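Local coordinates for protein HP1028 (Helicobacter pylori, PDB 4INN) that probably binds and transports small, mainly hydrophobic molecules, as a bacterial member of the lipocalin family, at residues A[76-79]-A[80-83]; A[139-143]-A[144-148]. The protein carries 1 engineered substitution. All blocks are in the same frame, centred on the assembly; numbering follows the deposited sequence.

Interaction 1 (A[76-79]-A[80-83])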
loop_
_atom_site.group_PDB
_atom_site.type_symbol
_atom_site.label_atom_id
_atom_site.label_comp_id
_atom_site.label_asym_id
_atom_site.label_seq_id
_atom_site.Cartn_x
_atom_site.Cartn_y
_atom_site.Cartn_z
ATOM N N LYS A 76 4.833 -14.639 -2.034
ATOM C CA LYS A 76 5.126 -15.577 -0.971
ATOM C C LYS A 76 3.982 -15.552 0.036
ATOM O O LYS A 76 3.036 -14.805 -0.121
ATOM C CB LYS A 76 6.492 -15.258 -0.320
ATOM C CG LYS A 76 7.143 -13.971 -0.802
ATOM C CD LYS A 76 8.281 -13.509 0.087
ATOM C CE LYS A 76 7.811 -12.745 1.332
ATOM N NZ LYS A 76 8.942 -12.158 2.130
ATOM N N LYS A 77 4.067 -16.387 1.059
ATOM C CA LYS A 77 3.003 -16.498 2.040
ATOM C C LYS A 77 3.220 -15.558 3.209
ATOM O O LYS A 77 4.341 -15.146 3.498
ATOM C CB LYS A 77 2.930 -17.927 2.556
ATOM C CG LYS A 77 2.537 -18.956 1.498
ATOM C CD LYS A 77 2.272 -20.311 2.156
ATOM C CE LYS A 77 1.617 -21.307 1.203
ATOM N NZ LYS A 77 0.707 -22.236 1.929
ATOM N N ASP A 78 2.138 -15.245 3.898
ATOM C CA ASP A 78 2.192 -14.346 5.034
ATOM C C ASP A 78 2.609 -15.064 6.338
ATOM O O ASP A 78 1.849 -15.166 7.292
ATOM C CB ASP A 78 0.835 -13.679 5.200
ATOM C CG ASP A 78 0.880 -12.513 6.162
ATOM O OD1 ASP A 78 1.977 -12.032 6.528
ATOM O OD2 ASP A 78 -0.205 -12.083 6.541
ATOM N N LYS A 79 3.844 -15.532 6.380
ATOM C CA LYS A 79 4.273 -16.432 7.425
ATOM C C LYS A 79 4.341 -15.804 8.805
ATOM O O LYS A 79 4.182 -16.522 9.805
ATOM C CB LYS A 79 5.620 -16.998 7.069
ATOM C CG LYS A 79 5.560 -17.892 5.842
ATOM C CD LYS A 79 6.800 -18.761 5.718
ATOM C CE LYS A 79 8.039 -17.927 5.425
ATOM N NZ LYS A 79 9.252 -18.765 5.623
ATOM N N LEU A 80 4.563 -14.483 8.867
ATOM C CA LEU A 80 4.769 -13.789 10.142
ATOM C C LEU A 80 3.477 -13.232 10.716
ATOM O O LEU A 80 3.521 -12.531 11.720
ATOM C CB LEU A 80 5.789 -12.650 10.007
ATOM C CG LEU A 80 7.125 -12.928 9.292
ATOM C CD1 LEU A 80 7.928 -11.628 9.156
ATOM C CD2 LEU A 80 7.953 -13.997 10.006
ATOM N N ASN A 81 2.329 -13.524 10.107
ATOM C CA ASN A 81 1.079 -12.979 10.641
ATOM C C ASN A 81 0.974 -13.459 12.061
ATOM O O ASN A 81 1.092 -14.655 12.293
ATOM C CB ASN A 81 -0.171 -13.387 9.835
ATOM C CG ASN A 81 -1.304 -12.358 9.954
ATOM O OD1 ASN A 81 -2.075 -12.373 10.900
ATOM N ND2 ASN A 81 -1.380 -11.442 9.003
ATOM N N PRO A 82 0.810 -12.524 13.026
ATOM C CA PRO A 82 0.460 -12.876 14.407
ATOM C C PRO A 82 -0.660 -13.909 14.477
ATOM O O PRO A 82 -0.590 -14.827 15.293
ATOM C CB PRO A 82 -0.004 -11.538 14.990
ATOM C CG PRO A 82 0.851 -10.536 14.293
ATOM C CD PRO A 82 1.009 -11.062 12.886
ATOM N N ASN A 83 -1.667 -13.773 13.617
ATOM C CA ASN A 83 -2.780 -14.723 13.556
ATOM C C ASN A 83 -2.475 -15.994 12.735
ATOM O O ASN A 83 -2.438 -15.944 11.508
ATOM C CB ASN A 83 -4.011 -14.032 12.981
ATOM C CG ASN A 83 -5.250 -14.903 13.037
ATOM O OD1 ASN A 83 -5.166 -16.127 13.113
ATOM N ND2 ASN A 83 -6.416 -14.269 13.010
#
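Asp78 and Asn81 grip each other twice, once through side chains and once through the backbone, and so show how a polar pair can staple a turn. The amide of Asn81 gives ND2 to OD2 of Asp78 at 2.8 Å, meeting the oxygen on its syn side but 32° out of the carboxylate plane. Amide and carboxylate stand almost perpendicular, at 88°. The backbone closes the same turn: Asn81 N donates to Asp78 O at 3.3 Å, the standard bond of the turn. With CG of Asp78 opposite its own backbone N (chi1 -168°), OD2 comes within reach of the Asn81 amide.

The other end of the Asn81 amide is used as well. Its OD1 accepts from Asn83 N at 3.1 Å, in the carbonyl plane and on a lone pair, so both ends of the group are held and its rotation is fixed.

In the next shell, Arg89 forms a salt bridge with Asp78 OD2 and Tyr114 OH hydrogen-bonds to OD1, which ties the buried carboxylate to the barrel strand 107-115. Lys79 and Leu80, the central residues of the turn, lie exposed. The motif is a type I beta turn from Asp78 to Asn81 followed directly by an Asx turn at Asn81, within the long connection between barrel strands 61-69 and 95-104.

Interaction 2 (A[139-143]-A[144-148]). Engineered in segment 144-148: Met146 (natural residue Leu).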
loop_
_atom_site.group_PDB
_atom_site.type_symbol
_atom_site.label_atom_id
_atom_site.label_comp_id
_atom_site.label_asym_id
_atom_site.label_seq_id
_atom_site.Cartn_x
_atom_site.Cartn_y
_atom_site.Cartn_z
ATOM N N SER A 139 4.485 4.920 10.929
ATOM C CA SER A 139 4.764 5.259 12.331
ATOM C C SER A 139 4.169 4.307 13.379
ATOM O O SER A 139 3.388 3.413 13.061
ATOM C CB SER A 139 4.187 6.638 12.617
ATOM O OG SER A 139 2.768 6.555 12.718
ATOM N N TYR A 140 4.491 4.604 14.643
ATOM C CA TYR A 140 4.171 3.773 15.790
ATOM C C TYR A 140 2.951 4.001 16.741
ATOM O O TYR A 140 2.436 2.972 17.143
ATOM C CB TYR A 140 5.449 3.517 16.631
ATOM C CG TYR A 140 6.420 2.477 16.047
ATOM C CD1 TYR A 140 7.454 2.861 15.168
ATOM C CD2 TYR A 140 6.329 1.110 16.389
ATOM C CE1 TYR A 140 8.352 1.925 14.637
ATOM C CE2 TYR A 140 7.223 0.161 15.859
ATOM C CZ TYR A 140 8.234 0.569 14.976
ATOM O OH TYR A 140 9.127 -0.349 14.422
ATOM N N ASP A 141 2.388 5.135 17.196
ATOM C CA ASP A 141 2.366 6.568 16.846
ATOM C C ASP A 141 1.184 6.992 15.914
ATOM O O ASP A 141 1.345 7.285 14.733
ATOM C CB ASP A 141 3.697 7.149 16.428
ATOM C CG ASP A 141 3.679 8.692 16.385
ATOM O OD1 ASP A 141 2.966 9.392 17.150
ATOM O OD2 ASP A 141 4.417 9.211 15.551
ATOM N N LYS A 142 0.004 7.089 16.500
ATOM C CA LYS A 142 -1.167 7.625 15.806
ATOM C C LYS A 142 -0.909 8.951 15.053
ATOM O O LYS A 142 -1.428 9.131 13.954
ATOM C CB LYS A 142 -2.307 7.829 16.817
ATOM C CG LYS A 142 -3.601 7.075 16.525
ATOM C CD LYS A 142 -4.388 6.717 17.798
ATOM C CE LYS A 142 -4.446 7.846 18.847
ATOM N NZ LYS A 142 -3.397 7.801 19.924
ATOM N N TRP A 143 -0.133 9.881 15.633
ATOM C CA TRP A 143 0.040 11.209 15.017
ATOM C C TRP A 143 1.146 11.309 13.959
ATOM O O TRP A 143 1.250 12.316 13.259
ATOM C CB TRP A 143 0.227 12.300 16.081
ATOM C CG TRP A 143 -0.984 12.480 16.987
ATOM C CD1 TRP A 143 -2.289 12.162 16.704
ATOM C CD2 TRP A 143 -0.988 13.024 18.305
ATOM N NE1 TRP A 143 -3.093 12.452 17.772
ATOM C CE2 TRP A 143 -2.323 12.982 18.772
ATOM C CE3 TRP A 143 0.007 13.531 19.146
ATOM C CZ2 TRP A 143 -2.684 13.446 20.031
ATOM C CZ3 TRP A 143 -0.353 13.988 20.391
ATOM C CH2 TRP A 143 -1.689 13.947 20.820
ATOM N N GLY A 144 1.957 10.268 13.817
ATOM C CA GLY A 144 2.996 10.275 12.785
ATOM C C GLY A 144 4.381 10.776 13.157
ATOM O O GLY A 144 5.280 10.634 12.345
ATOM N N TYR A 145 4.566 11.313 14.375
ATOM C CA TYR A 145 5.881 11.864 14.849
ATOM C C TYR A 145 7.013 10.860 15.196
ATOM O O TYR A 145 8.200 11.231 15.213
ATOM C CB TYR A 145 5.670 12.802 16.050
ATOM C CG TYR A 145 4.648 13.862 15.755
ATOM C CD1 TYR A 145 4.918 14.855 14.815
ATOM C CD2 TYR A 145 3.399 13.847 16.362
ATOM C CE1 TYR A 145 3.983 15.820 14.512
ATOM C CE2 TYR A 145 2.450 14.798 16.056
ATOM C CZ TYR A 145 2.749 15.782 15.132
ATOM O OH TYR A 145 1.837 16.746 14.815
HETATM N N MSE A 146 6.655 9.611 15.480
HETATM C CA MSE A 146 7.627 8.597 15.844
HETATM C C MSE A 146 7.582 7.575 14.751
HETATM O O MSE A 146 7.322 6.374 14.981
HETATM C CB MSE A 146 7.322 8.011 17.213
HETATM C CG MSE A 146 7.914 8.848 18.344
HETATM SE SE MSE A 146 6.791 8.507 19.927
HETATM C CE MSE A 146 7.870 7.053 20.732
ATOM N N GLY A 147 7.870 8.067 13.546
ATOM C CA GLY A 147 7.833 7.267 12.331
ATOM C C GLY A 147 8.772 7.820 11.282
ATOM O O GLY A 147 9.616 8.646 11.595
ATOM N N LYS A 148 8.604 7.373 10.038
ATOM C CA LYS A 148 9.504 7.718 8.935
ATOM C C LYS A 148 8.719 8.013 7.674
ATOM O O LYS A 148 7.633 7.504 7.488
ATOM C CB LYS A 148 10.465 6.555 8.677
ATOM C CG LYS A 148 11.623 6.914 7.750
ATOM C CD LYS A 148 12.826 5.986 7.956
ATOM C CE LYS A 148 14.074 6.488 7.231
ATOM N NZ LYS A 148 13.834 6.599 5.763
#
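The ring of Tyr145 carries Trp143 O over one face, offset toward the rim, with CE2 of Tyr145 3.9 Å from that oxygen. The same CE2 lies 3.3 Å from CB of Trp143, an apolar contact made at the root of the indole; the two aromatic side chains run at a slant to each other. Trp143 O is also hydrogen-bonded to Arg125 NE, so this carbonyl both borders the phenol and ties the loop to strand 120-128. The second tyrosine is met differently: Met146 O sits at the edge of the Tyr140 ring, in its plane, 3.5 Å from CD1, while Tyr122 packs against Tyr140 edge-to-face. Met146 is an engineered selenomethionine in place of leucine.

Met146 O also receives a weak bond from Tyr140 N at 3.4 Å. Within the loop, Asp141 O takes two donors from opposite faces of its carbonyl plane: Ser139 OG at 2.6 Å, and Gly144 N at 3.2 Å. For the hydroxyl this depends on chi1 of 74°, which sets OG between the backbone N and the carbonyl carbon; OG also lies within bonding reach of Tyr123 O, so its one proton can only be shared between the two carbonyls or alternate between them. The Asp141 carboxylate is directed at the backbone of Tyr145 and Met146, but it is modelled too close to them for any bond to be read with confidence.

Gly144 ends a type I turn begun at Asp141 and has a positive phi of 92°, a conformation well suited to glycine. Beyond it, Ser139 and Gly147 form an antiparallel, non-hydrogen-bonded pair. This is a beta hairpin joining strands 134-139 and 147-154 of the lipocalin barrel, and Tyr140, Met146, Gly147 and Lys148 line the pocket holding the bound polyether.

In the fold
Two loops of one eight-stranded antiparallel barrel illustrate how connections of very different length are held by local bonds. Interaction 1 lies in the long excursion between strands 61-69 and 95-104, interaction 2 in the short hairpin between strands 134-139 and 147-154. Each centre is about 17 Å from the centre of the chain; the two centres are 24 Å apart and their nearest atoms about 13 Å, so they do not touch. Only interaction 2 contributes residues to the polyether pocket, the side chain of Tyr140 coming within about 3 Å of the ligand. That molecule probably derives from the crystallisation liquor, but it may mark a natural binding site.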